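Local coordinates for flagellar motor switch protein FliG (Aquifex aeolicus, PDB 3HJL) that probably forms part of the rotor-mounted switch complex (C ring) of the flagellar motor, which contacts chemotaxis proteins and the motor components that set the direction of rotation, at residues K77-E80 with F81-N84; A134-L137 with S138-P142. All blocks are in the same frame, centred on the assembly; numbering follows the deposited sequence.

Contact 1. Residues K77-E80 with F81-N84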
# COMPACT_ATOMS: atom_id res chain seq x y z
N LYS A 77 -0.41 -43.34 -6.53
CA LYS A 77 -0.55 -41.88 -6.63
C LYS A 77 -1.14 -41.33 -5.32
O LYS A 77 -2.35 -41.08 -5.25
CB LYS A 77 -1.45 -41.52 -7.82
CG LYS A 77 -0.84 -41.86 -9.18
CD LYS A 77 -1.82 -41.63 -10.32
CE LYS A 77 -1.24 -42.07 -11.66
NZ LYS A 77 -2.20 -41.89 -12.78
N PRO A 78 -0.29 -41.16 -4.28
CA PRO A 78 -0.78 -40.67 -2.98
C PRO A 78 -1.34 -39.25 -2.99
O PRO A 78 -2.24 -38.96 -2.22
CB PRO A 78 0.46 -40.74 -2.08
CG PRO A 78 1.60 -40.73 -3.00
CD PRO A 78 1.16 -41.44 -4.23
N GLU A 79 -0.81 -38.37 -3.84
CA GLU A 79 -1.29 -36.98 -3.90
C GLU A 79 -2.69 -36.91 -4.53
O GLU A 79 -3.48 -36.04 -4.19
CB GLU A 79 -0.30 -36.09 -4.67
CG GLU A 79 -0.28 -34.64 -4.18
CD GLU A 79 0.50 -34.46 -2.87
OE1 GLU A 79 1.72 -34.74 -2.86
OE2 GLU A 79 -0.11 -34.03 -1.87
N GLU A 80 -2.97 -37.84 -5.45
CA GLU A 80 -4.29 -37.95 -6.08
C GLU A 80 -5.33 -38.50 -5.08
O GLU A 80 -6.51 -38.18 -5.17
CB GLU A 80 -4.21 -38.85 -7.32
CG GLU A 80 -5.46 -38.83 -8.19
CD GLU A 80 -5.22 -39.42 -9.57
OE1 GLU A 80 -4.31 -38.93 -10.28
OE2 GLU A 80 -5.97 -40.34 -9.96
N PHE A 81 -4.88 -39.35 -4.15
CA PHE A 81 -5.70 -39.82 -3.04
C PHE A 81 -6.10 -38.66 -2.11
O PHE A 81 -7.26 -38.55 -1.73
CB PHE A 81 -4.94 -40.92 -2.27
CG PHE A 81 -5.67 -41.45 -1.07
CD1 PHE A 81 -6.60 -42.47 -1.20
CD2 PHE A 81 -5.34 -41.00 0.21
CE1 PHE A 81 -7.24 -43.00 -0.08
CE2 PHE A 81 -5.98 -41.52 1.33
CZ PHE A 81 -6.93 -42.52 1.19
N ILE A 82 -5.14 -37.79 -1.78
CA ILE A 82 -5.41 -36.63 -0.89
C ILE A 82 -6.46 -35.70 -1.52
O ILE A 82 -7.36 -35.24 -0.82
CB ILE A 82 -4.11 -35.75 -0.58
CG1 ILE A 82 -2.89 -36.59 -0.15
CG2 ILE A 82 -4.40 -34.71 0.49
CD1 ILE A 82 -3.19 -37.79 0.74
N GLU A 83 -6.32 -35.42 -2.82
CA GLU A 83 -7.25 -34.55 -3.54
C GLU A 83 -8.65 -35.16 -3.60
O GLU A 83 -9.64 -34.43 -3.47
CB GLU A 83 -6.75 -34.26 -4.98
CG GLU A 83 -7.56 -33.18 -5.75
CD GLU A 83 -7.14 -33.04 -7.22
OE1 GLU A 83 -7.90 -32.42 -8.00
OE2 GLU A 83 -6.06 -33.55 -7.61
N ASN A 84 -8.74 -36.47 -3.81
CA ASN A 84 -10.03 -37.17 -3.83
C ASN A 84 -10.77 -37.08 -2.49
O ASN A 84 -11.98 -36.90 -2.48
CB ASN A 84 -9.88 -38.64 -4.25
CG ASN A 84 -9.46 -38.80 -5.71
OD1 ASN A 84 -9.36 -37.82 -6.46
ND2 ASN A 84 -9.17 -40.02 -6.10
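Phe81 N bonds to Lys77 O at 3.3 Å, and three further i to i+4 backbone bonds follow: Ile82 to Pro78, Glu83 to Glu79 and Asn84 to Glu80, the last at 3.1 Å between Asn84 N and Glu80 O. Ile82 closes back on the first turn: its CG1, standing beside its own backbone N (chi1 -48°), comes to 3.2 Å from Pro78 O, and CD1 lies at the edge of the Phe81 ring, in its plane. Ile82 also touches Ala61 of helix 54-70. The Glu79 chain bends at its second torsion, which brings OE2 to 4.2 Å from Ile82 CG1, a loose van der Waals approach. The Asn84 amide lies beside Glu80 O with OD1 3.1 Å from it, two acceptors that cannot bond, while ND2 makes a weak bond to Ser21 O. Phe81 is buried against Leu65 and Ile68 of helix 54-70 and Leu18 and Ser21 of helix 7-21, while the glutamates are exposed. With Lys77 at the N-cap position and Pro78 in the first turn, this is the start of an amphipathic alpha-helix, helix 78-88, within the FliG N-terminal domain.

Contact 2. Residues A134-L137 with S138-P142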
# COMPACT_ATOMS: atom_id res chain seq x y z
N ALA A 134 -5.04 -9.72 -23.02
CA ALA A 134 -6.13 -10.70 -23.21
C ALA A 134 -6.69 -11.18 -21.88
O ALA A 134 -7.90 -11.23 -21.70
CB ALA A 134 -5.63 -11.88 -24.01
N LEU A 135 -5.80 -11.55 -20.96
CA LEU A 135 -6.20 -11.99 -19.61
C LEU A 135 -6.98 -10.90 -18.87
O LEU A 135 -7.93 -11.21 -18.14
CB LEU A 135 -4.97 -12.42 -18.79
CG LEU A 135 -4.39 -13.80 -19.11
CD1 LEU A 135 -2.90 -13.91 -18.70
CD2 LEU A 135 -5.23 -14.87 -18.42
N PHE A 136 -6.55 -9.65 -19.02
CA PHE A 136 -7.22 -8.49 -18.40
C PHE A 136 -8.60 -8.22 -19.03
O PHE A 136 -9.60 -8.07 -18.32
CB PHE A 136 -6.34 -7.24 -18.54
CG PHE A 136 -6.85 -6.02 -17.80
CD1 PHE A 136 -6.63 -5.89 -16.44
CD2 PHE A 136 -7.48 -4.99 -18.47
CE1 PHE A 136 -7.07 -4.76 -15.76
CE2 PHE A 136 -7.93 -3.86 -17.79
CZ PHE A 136 -7.72 -3.74 -16.44
N LEU A 137 -8.64 -8.15 -20.37
CA LEU A 137 -9.88 -7.92 -21.09
C LEU A 137 -10.90 -9.06 -20.93
O LEU A 137 -12.09 -8.79 -20.92
CB LEU A 137 -9.64 -7.64 -22.58
CG LEU A 137 -8.95 -6.32 -22.98
CD1 LEU A 137 -9.02 -6.13 -24.48
CD2 LEU A 137 -9.56 -5.13 -22.28
N SER A 138 -10.43 -10.30 -20.75
CA SER A 138 -11.32 -11.45 -20.52
C SER A 138 -12.26 -11.26 -19.31
O SER A 138 -13.34 -11.82 -19.29
CB SER A 138 -10.53 -12.75 -20.31
OG SER A 138 -10.03 -12.86 -18.97
N GLN A 139 -11.82 -10.47 -18.32
CA GLN A 139 -12.58 -10.22 -17.09
C GLN A 139 -13.45 -8.97 -17.09
O GLN A 139 -14.17 -8.74 -16.13
CB GLN A 139 -11.62 -10.15 -15.89
CG GLN A 139 -10.82 -11.42 -15.64
CD GLN A 139 -11.71 -12.61 -15.44
OE1 GLN A 139 -12.33 -12.77 -14.39
NE2 GLN A 139 -11.82 -13.44 -16.47
N LEU A 140 -13.38 -8.16 -18.16
CA LEU A 140 -14.16 -6.93 -18.25
C LEU A 140 -15.48 -7.19 -18.98
O LEU A 140 -15.67 -8.24 -19.56
CB LEU A 140 -13.38 -5.85 -18.99
CG LEU A 140 -12.05 -5.39 -18.39
CD1 LEU A 140 -11.42 -4.34 -19.32
CD2 LEU A 140 -12.23 -4.84 -16.99
N SER A 141 -16.38 -6.21 -18.93
CA SER A 141 -17.65 -6.31 -19.62
C SER A 141 -17.36 -6.20 -21.12
O SER A 141 -16.44 -5.49 -21.51
CB SER A 141 -18.63 -5.21 -19.17
OG SER A 141 -18.29 -3.94 -19.69
N PRO A 142 -18.12 -6.95 -21.97
CA PRO A 142 -17.92 -6.92 -23.43
C PRO A 142 -17.80 -5.52 -24.05
O PRO A 142 -17.03 -5.34 -25.00
CB PRO A 142 -19.16 -7.61 -23.97
CG PRO A 142 -19.61 -8.51 -22.88
CD PRO A 142 -19.14 -7.93 -21.58
O HOH W 1 -14.64 -8.94 -22.02
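Ser138 OG reaches back to Leu135 O because its chi1 of 80° sets the hydroxyl between the backbone N and the carbonyl carbon, while Leu140 CG, beside its own backbone N (chi1 -61°), places CD1 against Phe136 and Leu137. The Ser138 hydroxyl donates to Leu135 O over 2.8 Å, from above the carbonyl plane. Ser138 OG in turn accepts from Gln139 NE2, 3.1 Å away; the N-H points almost straight at it (174°), and OG sits in the amide plane. The last regular i to i+4 bond runs from Ser138 N to Ala134 O at 2.9 Å. Beyond it the pattern tightens to i to i+3, from Gln139 N to Phe136 O and from Leu140 N to Leu137 O, the latter closing a type I turn over Leu137-Leu140. A water donates to both Leu137 O and Leu140 O, linking the two ends of that turn. Leu140 CD1 packs obliquely against Phe136 CE2 at 3.8 Å and against Leu137 CD2 at 3.6 Å. An alanine in place of Ser138 would remove the hydroxyl, so Leu135 O would probably lose this donor and the Gln139 amide would be likely to turn more freely. The turn joins helix 130-137 to helix 142-150, whose N-cap is Ser141. Phe136 and Leu140 meet Ile113 of helix 93-114, Leu137 fits between Ile148 of helix 142-150 and Val160 and Ile164 of helix 154-166, and Ala134 touches Ile164 and Arg163, the latter part of the EHPQR motif.

Contact 1 comes first along the chain and is complete before contact 2 opens; their centres are 34 Å apart and their nearest atoms about 21 Å, so the two do not touch. They share no helix: residues 77-84 begin helix 78-88 in the FliG N-terminal domain, whereas residues 134-142 end helix 130-137 and lead toward helix 142-150 in the middle domain. Helix 93-114 lies between them in sequence, and side chains of contact 2 pack on it. Contact 1 thus starts a helix and contact 2 finishes one, two kinds of helix boundary in an all-helical chain. Only contact 2 approaches the EHPQR motif, through Ala134 beside Arg163.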